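Local coordinates for endosialidase (Enterobacteria phage phi92, PDB 4HIZ), which hydrolyses sialic acid polymers from within the chain, acting on alpha2,8 and alpha2,9 linkages, at residues N48-Y53 with T62-G67; P100-E105 with H147-G152; T200-L205 with S234-D239; E608-L613 with L626-G631. All blocks are in the same frame, centred on the assembly; numbering follows the deposited sequence. Where two conformers were deposited one is given.

Overall arrangement
The four contacts follow one another along the chain without touching. Interaction 1 lies in the N-terminal extension, interactions 2 and 3 within the catalytic beta-propeller range, and interaction 4 in the C-terminal range. In interaction 2, a join between propeller blades, His-147 directly follows Tyr-146 of a glycan pocket, and its side chain is about 11 Å from a bound fructose. Interaction 3, its centre about 34 Å from that of interaction 2, shares its sheet with strand 215-219, which carries residues of another glycan pocket; the side chain of Ile-203 is about 12 Å from a bound sialic acid. Interactions 1 and 4, about 74 Å apart between centres, both touch the second subunit.

Interaction 1: residues N48-Y53 with T62-G67; sequences NAAFVY and TYVSEG
Thr-62 meets Val-52 and Ala-50 on one face of the sheet. Its CG2, anti to the backbone N (chi1 of OG1 -60°), lies 3.6 Å from Ala-50 CB, while OG1 turns past Val-52 CG2 and bonds to Gln-454. Tyr-63 pairs with Phe-51 through two backbone bonds, Tyr-63 N to Phe-51 O and Phe-51 N to Tyr-63 O, and puts its ring on the other face. There the edge of Tyr-53 is directed at the Tyr-63 face in an offset edge-to-face pair, planes 60° apart, with Tyr-53 CD2 3.8 Å from Tyr-63 CE1. The Tyr-63 hydroxyl bonds to Arg-435 and shares a water with the backbone O of Tyr-53; the water links it to the end of strand 49-53. Val-64 returns to the first face, where CG1 comes 4.2 Å from Ala-50 CB. Ser-65 N gives an almost straight bond to Ala-49 O, and Ser-65 OG accepts from Ala-49 N at 3.0 Å, a side-chain oxygen standing in for a carbonyl. Glu-66 O then receives Asn-48 N at 2.9 Å. At Gly-67, whose phi is positive, Asn-48 OD1 lies 3.1 Å from Gly-67 O, two acceptors without a bond, while Asn-48 ND2 is held by Asp-29. Flanked by strands 33-36 and 456-460, the two strands form an antiparallel beta hairpin of the endosialidase N-terminal extension.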
loop_
_atom_site.group_PDB
_atom_site.type_symbol
_atom_site.label_atom_id
_atom_site.label_comp_id
_atom_site.label_asym_id
_atom_site.label_seq_id
_atom_site.Cartn_x
_atom_site.Cartn_y
_atom_site.Cartn_z
ATOM N N ASN A 48 3.248 0.438 36.004
ATOM C CA ASN A 48 3.977 1.420 36.808
ATOM C C ASN A 48 4.986 0.772 37.764
ATOM O O ASN A 48 5.134 1.212 38.900
ATOM C CB ASN A 48 2.988 2.267 37.608
ATOM C CG ASN A 48 1.932 2.919 36.725
ATOM O OD1 ASN A 48 2.144 3.132 35.529
ATOM N ND2 ASN A 48 0.795 3.244 37.313
ATOM N N ALA A 49 5.701 -0.248 37.300
ATOM C CA ALA A 49 6.594 -0.980 38.182
ATOM C C ALA A 49 7.916 -1.219 37.482
ATOM O O ALA A 49 7.972 -1.300 36.247
ATOM C CB ALA A 49 5.943 -2.338 38.576
ATOM N N ALA A 50 8.980 -1.358 38.262
ATOM C CA ALA A 50 10.262 -1.770 37.694
ATOM C C ALA A 50 10.941 -2.793 38.592
ATOM O O ALA A 50 10.694 -2.825 39.804
ATOM C CB ALA A 50 11.158 -0.579 37.491
ATOM N N PHE A 51 11.815 -3.604 37.991
ATOM C CA PHE A 51 12.398 -4.754 38.683
ATOM C C PHE A 51 13.902 -4.765 38.464
ATOM O O PHE A 51 14.366 -4.827 37.328
ATOM C CB PHE A 51 11.785 -6.055 38.131
ATOM C CG PHE A 51 10.277 -6.031 38.131
ATOM C CD1 PHE A 51 9.572 -6.334 39.279
ATOM C CD2 PHE A 51 9.567 -5.642 36.991
ATOM C CE1 PHE A 51 8.166 -6.277 39.292
ATOM C CE2 PHE A 51 8.174 -5.571 37.004
ATOM C CZ PHE A 51 7.478 -5.886 38.163
ATOM N N VAL A 52 14.664 -4.693 39.547
ATOM C CA VAL A 52 16.130 -4.785 39.437
ATOM C C VAL A 52 16.534 -6.245 39.533
ATOM O O VAL A 52 16.188 -6.946 40.502
ATOM C CB VAL A 52 16.838 -4.019 40.548
ATOM C CG1 VAL A 52 18.367 -4.087 40.327
ATOM C CG2 VAL A 52 16.337 -2.577 40.569
ATOM N N TYR A 53 17.271 -6.709 38.538
ATOM C CA TYR A 53 17.531 -8.147 38.387
ATOM C C TYR A 53 18.953 -8.342 37.867
ATOM O O TYR A 53 19.401 -7.613 36.971
ATOM C CB TYR A 53 16.514 -8.734 37.386
ATOM C CG TYR A 53 16.814 -10.158 36.948
ATOM C CD1 TYR A 53 16.918 -11.186 37.883
ATOM C CD2 TYR A 53 16.973 -10.472 35.591
ATOM C CE1 TYR A 53 17.202 -12.512 37.473
ATOM C CE2 TYR A 53 17.232 -11.775 35.168
ATOM C CZ TYR A 53 17.355 -12.792 36.112
ATOM O OH TYR A 53 17.619 -14.075 35.693
ATOM N N THR A 62 17.673 -2.843 35.252
ATOM C CA THR A 62 16.274 -2.673 35.691
ATOM C C THR A 62 15.329 -2.908 34.553
ATOM O O THR A 62 15.567 -2.444 33.443
ATOM C CB THR A 62 16.089 -1.245 36.280
ATOM O OG1 THR A 62 16.988 -1.128 37.402
ATOM C CG2 THR A 62 14.628 -1.005 36.729
ATOM N N TYR A 63 14.267 -3.667 34.811
ATOM C CA TYR A 63 13.344 -4.051 33.750
ATOM C C TYR A 63 12.011 -3.404 34.044
ATOM O O TYR A 63 11.504 -3.524 35.181
ATOM C CB TYR A 63 13.195 -5.587 33.759
ATOM C CG TYR A 63 14.494 -6.277 33.381
ATOM C CD1 TYR A 63 15.545 -6.419 34.313
ATOM C CD2 TYR A 63 14.710 -6.725 32.069
ATOM C CE1 TYR A 63 16.748 -7.010 33.954
ATOM C CE2 TYR A 63 15.918 -7.343 31.698
ATOM C CZ TYR A 63 16.930 -7.489 32.653
ATOM O OH TYR A 63 18.127 -8.099 32.308
ATOM N N VAL A 64 11.430 -2.707 33.067
ATOM C CA VAL A 64 10.203 -1.941 33.385
ATOM C C VAL A 64 8.931 -2.585 32.864
ATOM O O VAL A 64 8.940 -3.238 31.819
ATOM C CB VAL A 64 10.280 -0.479 32.869
ATOM C CG1 VAL A 64 11.608 0.156 33.344
ATOM C CG2 VAL A 64 10.189 -0.446 31.352
ATOM N N SER A 65 7.832 -2.395 33.590
ATOM C CA SER A 65 6.511 -2.752 33.075
ATOM C C SER A 65 5.943 -1.581 32.278
ATOM O O SER A 65 6.512 -0.495 32.252
ATOM C CB SER A 65 5.533 -3.078 34.230
ATOM O OG SER A 65 5.160 -1.859 34.881
ATOM N N GLU A 66 4.826 -1.824 31.606
ATOM C CA GLU A 66 4.096 -0.747 30.968
ATOM C C GLU A 66 3.757 0.323 32.008
ATOM O O GLU A 66 3.431 0.001 33.151
ATOM C CB GLU A 66 2.830 -1.299 30.315
ATOM C CG GLU A 66 3.131 -1.917 28.953
ATOM C CD GLU A 66 3.336 -0.837 27.890
ATOM O OE1 GLU A 66 2.488 0.087 27.811
ATOM O OE2 GLU A 66 4.345 -0.896 27.156
ATOM N N GLY A 67 3.904 1.587 31.619
ATOM C CA GLY A 67 3.482 2.701 32.462
ATOM C C GLY A 67 4.597 3.263 33.325
ATOM O O GLY A 67 4.465 4.385 33.828
HETATM O O HOH W 1 19.882 -8.249 34.381
#

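Interaction 2: residues P100-E105 with H147-G152; sequences PFMAGE and HCMSMG. With EDO (1,2-ethanediol), chain P.
Met-102 and His-147 join two consecutive blades of the catalytic beta propeller, where strand 96-104 of one sheet faces strand 144-154, an edge strand of the next sheet. The Met-102 chain is extended to SD and then bends (chi3 -79°), which carries both sulfur and methyl over one face of the imidazole. Met-102 SD is 3.5 Å from His-147 CD2, and Met-102 CE makes a CH-pi contact 3.9 Å from the centroid of the His-147 ring. The same sulfur takes a weak but fairly straight hydrogen bond, 3.5 Å long, from Cys-148 N. Around the ring edge, His-147 NE2 shares a hydrogen bond of 2.8 Å with O1 of an ethanediol, probably from the crystallisation liquor, while ND1 is held by Glu-163, which fixes the ring's rotation. On the blade interface further along, Met-151 SD rests 3.6 Å from Pro-100 CG, the two side chains crossing at a slant. Met-149 CE approaches Met-102 CE at 4.2 Å. Between these two segments the buried contact is made mostly by methionine side chains: polarisable thioethers do the work of ordinary apolar groups, and one of them also weakly engages the N-H of Cys-148, with no backbone pairing.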
loop_
_atom_site.group_PDB
_atom_site.type_symbol
_atom_site.label_atom_id
_atom_site.label_comp_id
_atom_site.label_asym_id
_atom_site.label_seq_id
_atom_site.Cartn_x
_atom_site.Cartn_y
_atom_site.Cartn_z
ATOM N N PRO A 100 17.020 10.239 9.017
ATOM C CA PRO A 100 17.857 9.786 7.915
ATOM C C PRO A 100 18.497 8.451 8.281
ATOM O O PRO A 100 18.671 8.147 9.467
ATOM C CB PRO A 100 18.954 10.874 7.822
ATOM C CG PRO A 100 18.376 12.060 8.625
ATOM C CD PRO A 100 17.637 11.355 9.749
ATOM N N PHE A 101 18.782 7.647 7.264
ATOM C CA PHE A 101 19.289 6.272 7.470
ATOM C C PHE A 101 19.878 5.828 6.133
ATOM O O PHE A 101 20.022 6.652 5.209
ATOM C CB PHE A 101 18.137 5.337 7.923
ATOM C CG PHE A 101 17.072 5.109 6.878
ATOM C CD1 PHE A 101 16.052 6.083 6.645
ATOM C CD2 PHE A 101 17.043 3.915 6.161
ATOM C CE1 PHE A 101 15.043 5.852 5.694
ATOM C CE2 PHE A 101 16.045 3.661 5.197
ATOM C CZ PHE A 101 15.034 4.635 4.964
ATOM N N MET A 102 20.310 4.573 6.013
ATOM C CA MET A 102 20.769 4.082 4.725
ATOM C C MET A 102 19.917 2.857 4.339
ATOM O O MET A 102 19.621 2.002 5.195
ATOM C CB MET A 102 22.281 3.729 4.800
ATOM C CG MET A 102 23.120 5.075 4.894
ATOM S SD MET A 102 24.871 4.632 5.093
ATOM C CE MET A 102 24.955 4.207 6.821
ATOM N N ALA A 103 19.473 2.852 3.083
ATOM C CA ALA A 103 18.644 1.788 2.517
ATOM C C ALA A 103 19.517 1.020 1.550
ATOM O O ALA A 103 19.890 1.536 0.494
ATOM C CB ALA A 103 17.443 2.414 1.761
ATOM N N GLY A 104 19.849 -0.215 1.894
ATOM C CA GLY A 104 20.739 -1.000 1.035
ATOM C C GLY A 104 20.373 -2.472 1.101
ATOM O O GLY A 104 19.170 -2.822 1.108
ATOM N N GLU A 105 21.376 -3.339 1.168
ATOM C CA GLU A 105 21.098 -4.768 1.148
ATOM C C GLU A 105 21.937 -5.547 2.177
ATOM O O GLU A 105 21.678 -6.715 2.430
ATOM C CB GLU A 105 21.356 -5.355 -0.242
ATOM C CG GLU A 105 22.892 -5.379 -0.568
ATOM C CD GLU A 105 23.200 -5.809 -2.000
ATOM O OE1 GLU A 105 22.393 -5.470 -2.909
ATOM O OE2 GLU A 105 24.259 -6.483 -2.208
ATOM N N HIS A 147 27.775 6.833 1.631
ATOM C CA HIS A 147 27.528 6.351 2.990
ATOM C C HIS A 147 27.476 7.604 3.877
ATOM O O HIS A 147 28.119 8.606 3.591
ATOM C CB HIS A 147 28.737 5.467 3.381
ATOM C CG HIS A 147 28.672 4.859 4.744
ATOM N ND1 HIS A 147 29.200 5.464 5.870
ATOM C CD2 HIS A 147 28.224 3.643 5.143
ATOM C CE1 HIS A 147 29.043 4.661 6.909
ATOM N NE2 HIS A 147 28.453 3.549 6.493
ATOM N N CYS A 148 26.687 7.571 4.945
ATOM C CA CYS A 148 26.624 8.731 5.816
ATOM C C CYS A 148 26.195 8.348 7.207
ATOM O O CYS A 148 25.184 7.624 7.369
ATOM C CB CYS A 148 25.616 9.751 5.234
ATOM S SG CYS A 148 25.410 11.280 6.233
ATOM N N MET A 149 26.923 8.835 8.207
ATOM C CA MET A 149 26.503 8.758 9.605
ATOM C C MET A 149 26.538 10.117 10.318
ATOM O O MET A 149 26.364 10.180 11.543
ATOM C CB MET A 149 27.330 7.717 10.377
ATOM C CG MET A 149 27.032 6.268 9.913
ATOM S SD MET A 149 28.061 5.135 10.842
ATOM C CE MET A 149 27.354 3.581 10.257
ATOM N N SER A 150 26.759 11.206 9.575
ATOM C CA SER A 150 26.781 12.532 10.198
ATOM C C SER A 150 25.933 13.452 9.337
ATOM O O SER A 150 26.261 13.666 8.155
ATOM C CB SER A 150 28.233 13.068 10.237
ATOM O OG SER A 150 28.225 14.359 10.841
ATOM N N MET A 151 24.854 13.994 9.918
ATOM C CA MET A 151 23.969 14.917 9.212
ATOM C C MET A 151 23.212 15.753 10.236
ATOM O O MET A 151 22.917 15.281 11.349
ATOM C CB MET A 151 22.917 14.090 8.426
ATOM C CG MET A 151 21.964 14.945 7.553
ATOM S SD MET A 151 20.773 13.903 6.635
ATOM C CE MET A 151 21.846 13.164 5.391
ATOM N N GLY A 152 22.884 16.985 9.860
ATOM C CA GLY A 152 22.056 17.828 10.716
ATOM C C GLY A 152 21.840 19.184 10.071
ATOM O O GLY A 152 22.120 19.389 8.883
HETATM C C1 EDO P . 27.050 0.777 7.566
HETATM O O1 EDO P . 28.408 1.133 7.832
HETATM C C2 EDO P . 27.061 -0.320 6.520
HETATM O O2 EDO P . 28.017 -1.282 6.988
#

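Interaction 3: residues T200-L205 with S234-D239; sequences TATIVL and SVINKD. With EDO (1,2-ethanediol), chain K.
Leu-205 and Asp-239 form the firm end of this contact, in an antiparallel sheet inserted between propeller strands 172-181 and 272-275, which also carries glycan-pocket residues such as Phe-218 and Ser-219. Strand 240-244 runs between strands 200-204 and 230-237, so the two segments draw together chiefly at the turn. That turn combines a classic beta bulge, Ile-236 and Asn-237 facing Thr-240, with an Asx turn in which Asn-237 OD1 accepts from Asp-239 N at 2.9 Å and ties that N-H down. Asp-239 O is met from one side by Leu-205 N, which donates to it at 2.8 Å, and by Val-204 CA, which makes a CA-H...O contact with it at 3.3 Å. Val-204 CG1, anti to its backbone N at chi1 175°, also leans on Asp-239 O, at 3.6 Å. A reciprocal CA-H...O contact joins Asp-239 CA to Leu-205 O. Asp-239 OD1 forms a salt bridge with Lys-207.

Away from the turn the contact is loose. Thr-202 and Ile-236, the latter exposed, cross at about a right angle and meet at a single pair of methyl groups. Lys-238 is the solvent-facing flank of the turn itself; its extended chain reaches Asn-302 with NZ. An ethanediol, probably from the crystallisation liquor, lies against this chain, its O1 3.3 Å from Lys-238 CG. Its other hydroxyl, O2, donates to Lys-238 O at 2.8 Å.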
loop_
_atom_site.group_PDB
_atom_site.type_symbol
_atom_site.label_atom_id
_atom_site.label_comp_id
_atom_site.label_asym_id
_atom_site.label_seq_id
_atom_site.Cartn_x
_atom_site.Cartn_y
_atom_site.Cartn_z
ATOM N N THR A 200 19.044 44.412 -10.340
ATOM C CA THR A 200 19.349 43.737 -9.074
ATOM C C THR A 200 18.301 44.094 -8.039
ATOM O O THR A 200 18.094 45.273 -7.763
ATOM C CB THR A 200 20.692 44.205 -8.522
ATOM O OG1 THR A 200 21.699 43.962 -9.499
ATOM C CG2 THR A 200 21.043 43.467 -7.241
ATOM N N ALA A 201 17.647 43.096 -7.457
ATOM C CA ALA A 201 16.746 43.358 -6.335
ATOM C C ALA A 201 17.461 42.903 -5.073
ATOM O O ALA A 201 17.995 41.798 -5.027
ATOM C CB ALA A 201 15.403 42.598 -6.505
ATOM N N THR A 202 17.485 43.750 -4.054
ATOM C CA THR A 202 18.099 43.386 -2.783
ATOM C C THR A 202 17.021 42.921 -1.827
ATOM O O THR A 202 16.002 43.598 -1.670
ATOM C CB THR A 202 18.856 44.602 -2.225
ATOM O OG1 THR A 202 19.861 44.960 -3.176
ATOM C CG2 THR A 202 19.494 44.268 -0.888
ATOM N N ILE A 203 17.236 41.751 -1.225
ATOM C CA ILE A 203 16.264 41.144 -0.345
ATOM C C ILE A 203 16.823 40.998 1.055
ATOM O O ILE A 203 17.833 40.324 1.262
ATOM C CB ILE A 203 15.939 39.725 -0.820
ATOM C CG1 ILE A 203 15.776 39.655 -2.359
ATOM C CG2 ILE A 203 14.764 39.155 -0.016
ATOM C CD1 ILE A 203 14.631 40.454 -2.925
ATOM N N VAL A 204 16.151 41.615 2.018
ATOM C CA VAL A 204 16.495 41.416 3.415
ATOM C C VAL A 204 15.655 40.273 3.978
ATOM O O VAL A 204 14.425 40.262 3.908
ATOM C CB VAL A 204 16.273 42.691 4.239
ATOM C CG1 VAL A 204 16.538 42.408 5.722
ATOM C CG2 VAL A 204 17.187 43.799 3.733
ATOM N N LEU A 205 16.336 39.267 4.487
ATOM C CA LEU A 205 15.662 38.125 5.081
ATOM C C LEU A 205 16.626 37.573 6.136
ATOM O O LEU A 205 17.692 37.045 5.805
ATOM C CB LEU A 205 15.375 37.096 3.982
ATOM C CG LEU A 205 14.483 35.924 4.321
ATOM C CD1 LEU A 205 13.040 36.418 4.482
ATOM C CD2 LEU A 205 14.563 34.884 3.203
ATOM N N SER A 234 23.553 36.916 -5.496
ATOM C CA SER A 234 24.710 37.249 -4.643
ATOM C C SER A 234 24.247 37.218 -3.212
ATOM O O SER A 234 23.027 37.289 -2.946
ATOM C CB SER A 234 25.275 38.654 -4.956
ATOM O OG SER A 234 24.432 39.670 -4.441
ATOM N N VAL A 235 25.209 37.084 -2.297
ATOM C CA VAL A 235 24.941 37.185 -0.875
ATOM C C VAL A 235 25.734 38.361 -0.329
ATOM O O VAL A 235 26.955 38.445 -0.491
ATOM C CB VAL A 235 25.304 35.888 -0.126
ATOM C CG1 VAL A 235 25.049 36.048 1.372
ATOM C CG2 VAL A 235 24.457 34.738 -0.690
ATOM N N ILE A 236 25.021 39.273 0.309
ATOM C CA ILE A 236 25.650 40.480 0.821
ATOM C C ILE A 236 26.083 40.328 2.270
ATOM O O ILE A 236 27.195 40.738 2.632
ATOM C CB ILE A 236 24.703 41.646 0.651
ATOM C CG1 ILE A 236 24.493 41.900 -0.841
ATOM C CG2 ILE A 236 25.261 42.913 1.314
ATOM C CD1 ILE A 236 23.419 42.945 -1.118
ATOM N N ASN A 237 25.227 39.729 3.100
ATOM C CA ASN A 237 25.604 39.485 4.488
ATOM C C ASN A 237 24.664 38.429 5.061
ATOM O O ASN A 237 23.858 37.865 4.296
ATOM C CB ASN A 237 25.685 40.813 5.305
ATOM C CG ASN A 237 24.351 41.548 5.396
ATOM O OD1 ASN A 237 23.275 40.942 5.422
ATOM N ND2 ASN A 237 24.422 42.872 5.451
ATOM N N LYS A 238 24.758 38.154 6.365
ATOM C CA LYS A 238 23.914 37.106 6.976
ATOM C C LYS A 238 22.430 37.332 6.745
ATOM O O LYS A 238 21.667 36.368 6.786
ATOM C CB LYS A 238 24.140 37.000 8.482
ATOM C CG LYS A 238 25.566 36.685 8.903
ATOM C CD LYS A 238 25.716 36.718 10.424
ATOM C CE LYS A 238 27.150 36.373 10.858
ATOM N NZ LYS A 238 27.330 36.487 12.338
ATOM N N ASP A 239 22.021 38.593 6.543
ATOM C CA ASP A 239 20.595 38.903 6.462
ATOM C C ASP A 239 20.143 39.443 5.116
ATOM O O ASP A 239 18.990 39.885 4.997
ATOM C CB ASP A 239 20.173 39.928 7.530
ATOM C CG ASP A 239 20.491 39.484 8.938
ATOM O OD1 ASP A 239 20.342 38.295 9.259
ATOM O OD2 ASP A 239 20.901 40.350 9.736
HETATM C C1 EDO K . 24.862 33.264 5.893
HETATM O O1 EDO K . 25.199 34.031 7.058
HETATM C C2 EDO K . 23.583 33.785 5.251
HETATM O O2 EDO K . 22.468 33.810 6.169
#

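Interaction 4: residues E608-L613 with L626-G631; sequences EQRLIL and LLQLYG
A beta hairpin holds this contact, and on one of its faces Arg-610 lies alongside Gln-628 and Tyr-630. Its CG takes the crowded position between backbone N and C (chi1 67°), and beyond it the chain runs extended. Gln-628 OE1 sits at the guanidinium edge, the guanidinium and amide lying side by side with 17° between their planes. Arg-610 NE donates to Gln-628 OE1 at 3.0 Å, a markedly bent bond, and a water accepts from both Arg-610 NH2 and Gln-628 NE2. On the far edge, Arg-610 NH1 bonds to Glu-608 O at 2.9 Å and forms a salt bridge with Glu-608 OE1 at 2.9 Å, so each of the three nitrogens has a partner. Arg-610 CD packs 3.8 Å from Tyr-630 CE1. Strands 610-614 and 626-630 are antiparallel, with paired backbone bonds at Leu-611 with Leu-629 and Leu-613 with Leu-627. Residues 610 to 613 also pair in parallel with a strand of the second subunit, consistent with the intertwined C-terminal stalk of phage endosialidases, and Tyr-594 of that subunit makes a cation-pi contact with Arg-610. On the opposite face Leu-613 meets Leu-613 of both neighbouring subunits. Ile-612 CG2 flanks Gln-628 CG at 3.9 Å, while Gly-631 N bonds to Gln-609 O at 2.8 Å.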
loop_
_atom_site.group_PDB
_atom_site.type_symbol
_atom_site.label_atom_id
_atom_site.label_comp_id
_atom_site.label_asym_id
_atom_site.label_seq_id
_atom_site.Cartn_x
_atom_site.Cartn_y
_atom_site.Cartn_z
ATOM N N GLU A 608 1.975 -19.967 -35.500
ATOM C CA GLU A 608 1.340 -18.667 -35.743
ATOM C C GLU A 608 2.299 -17.500 -35.547
ATOM O O GLU A 608 1.940 -16.352 -35.865
ATOM C CB GLU A 608 0.175 -18.437 -34.774
ATOM C CG GLU A 608 -0.971 -19.441 -34.971
ATOM C CD GLU A 608 -1.860 -19.096 -36.160
ATOM O OE1 GLU A 608 -2.073 -17.914 -36.457
ATOM O OE2 GLU A 608 -2.384 -20.025 -36.795
ATOM N N GLN A 609 3.491 -17.776 -35.024
ATOM C CA GLN A 609 4.371 -16.712 -34.492
ATOM C C GLN A 609 4.570 -15.528 -35.441
ATOM O O GLN A 609 5.185 -15.668 -36.517
ATOM C CB GLN A 609 5.754 -17.265 -34.139
ATOM C CG GLN A 609 6.635 -16.204 -33.452
ATOM C CD GLN A 609 8.063 -16.706 -33.263
ATOM O OE1 GLN A 609 8.558 -17.505 -34.063
ATOM N NE2 GLN A 609 8.726 -16.248 -32.205
ATOM N N ARG A 610 4.088 -14.357 -35.013
ATOM C CA ARG A 610 4.289 -13.147 -35.804
ATOM C C ARG A 610 3.913 -11.919 -34.994
ATOM O O ARG A 610 3.155 -11.992 -34.007
ATOM C CB ARG A 610 3.430 -13.202 -37.076
ATOM C CG ARG A 610 1.895 -13.151 -36.810
ATOM C CD ARG A 610 1.183 -13.605 -38.076
ATOM N NE ARG A 610 -0.281 -13.480 -38.050
ATOM C CZ ARG A 610 -1.101 -14.371 -37.505
ATOM N NH1 ARG A 610 -0.627 -15.456 -36.860
ATOM N NH2 ARG A 610 -2.414 -14.179 -37.620
ATOM N N LEU A 611 4.461 -10.798 -35.434
ATOM C CA LEU A 611 4.137 -9.501 -34.853
ATOM C C LEU A 611 3.311 -8.735 -35.889
ATOM O O LEU A 611 3.699 -8.674 -37.060
ATOM C CB LEU A 611 5.446 -8.736 -34.534
ATOM C CG LEU A 611 5.241 -7.341 -33.897
ATOM C CD1 LEU A 611 4.555 -7.400 -32.520
ATOM C CD2 LEU A 611 6.579 -6.551 -33.797
ATOM N N ILE A 612 2.175 -8.166 -35.476
ATOM C CA ILE A 612 1.301 -7.446 -36.426
ATOM C C ILE A 612 1.217 -5.978 -35.990
ATOM O O ILE A 612 0.727 -5.665 -34.904
ATOM C CB ILE A 612 -0.138 -8.018 -36.493
ATOM C CG1 ILE A 612 -0.078 -9.536 -36.744
ATOM C CG2 ILE A 612 -0.926 -7.288 -37.609
ATOM C CD1 ILE A 612 -1.483 -10.191 -36.675
ATOM N N LEU A 613 1.692 -5.081 -36.837
ATOM C CA LEU A 613 1.627 -3.651 -36.555
ATOM C C LEU A 613 0.457 -3.118 -37.346
ATOM O O LEU A 613 0.375 -3.357 -38.546
ATOM C CB LEU A 613 2.908 -2.976 -37.029
ATOM C CG LEU A 613 4.191 -3.535 -36.415
ATOM C CD1 LEU A 613 5.351 -3.108 -37.270
ATOM C CD2 LEU A 613 4.351 -3.010 -34.997
ATOM N N LEU A 626 -1.582 -2.893 -42.383
ATOM C CA LEU A 626 -0.895 -3.799 -41.444
ATOM C C LEU A 626 0.504 -4.084 -41.969
ATOM O O LEU A 626 0.683 -4.235 -43.184
ATOM C CB LEU A 626 -1.565 -5.196 -41.398
ATOM C CG LEU A 626 -3.068 -5.248 -41.143
ATOM C CD1 LEU A 626 -3.573 -6.688 -41.350
ATOM C CD2 LEU A 626 -3.395 -4.774 -39.729
ATOM N N LEU A 627 1.476 -4.208 -41.060
ATOM C CA LEU A 627 2.737 -4.861 -41.424
ATOM C C LEU A 627 2.849 -6.114 -40.556
ATOM O O LEU A 627 2.776 -6.039 -39.324
ATOM C CB LEU A 627 3.924 -3.920 -41.157
ATOM C CG LEU A 627 5.303 -4.621 -41.308
ATOM C CD1 LEU A 627 5.508 -5.099 -42.746
ATOM C CD2 LEU A 627 6.453 -3.644 -40.865
ATOM N N GLN A 628 2.984 -7.275 -41.195
ATOM C CA GLN A 628 3.129 -8.518 -40.438
ATOM C C GLN A 628 4.560 -9.028 -40.615
ATOM O O GLN A 628 5.060 -9.188 -41.749
ATOM C CB GLN A 628 2.116 -9.595 -40.904
ATOM C CG GLN A 628 0.647 -9.122 -40.684
ATOM C CD GLN A 628 -0.313 -10.279 -40.515
ATOM O OE1 GLN A 628 0.067 -11.352 -40.071
ATOM N NE2 GLN A 628 -1.579 -10.041 -40.834
ATOM N N LEU A 629 5.215 -9.278 -39.492
ATOM C CA LEU A 629 6.577 -9.813 -39.512
ATOM C C LEU A 629 6.471 -11.222 -38.941
ATOM O O LEU A 629 6.108 -11.379 -37.766
ATOM C CB LEU A 629 7.471 -8.946 -38.606
ATOM C CG LEU A 629 7.617 -7.498 -39.087
ATOM C CD1 LEU A 629 8.369 -6.589 -38.044
ATOM C CD2 LEU A 629 8.255 -7.447 -40.474
ATOM N N TYR A 630 6.735 -12.249 -39.758
ATOM C CA TYR A 630 6.611 -13.628 -39.273
ATOM C C TYR A 630 7.883 -14.092 -38.561
ATOM O O TYR A 630 8.983 -13.720 -38.954
ATOM C CB TYR A 630 6.341 -14.593 -40.444
ATOM C CG TYR A 630 4.998 -14.485 -41.145
ATOM C CD1 TYR A 630 4.068 -13.508 -40.834
ATOM C CD2 TYR A 630 4.676 -15.394 -42.138
ATOM C CE1 TYR A 630 2.805 -13.454 -41.505
ATOM C CE2 TYR A 630 3.474 -15.352 -42.816
ATOM C CZ TYR A 630 2.528 -14.386 -42.500
ATOM O OH TYR A 630 1.320 -14.364 -43.195
ATOM N N GLY A 631 7.721 -14.880 -37.506
ATOM C CA GLY A 631 8.845 -15.448 -36.776
ATOM C C GLY A 631 9.378 -16.706 -37.450
ATOM O O GLY A 631 8.785 -17.256 -38.396
HETATM O O HOH W 2 -3.321 -12.181 -39.563
#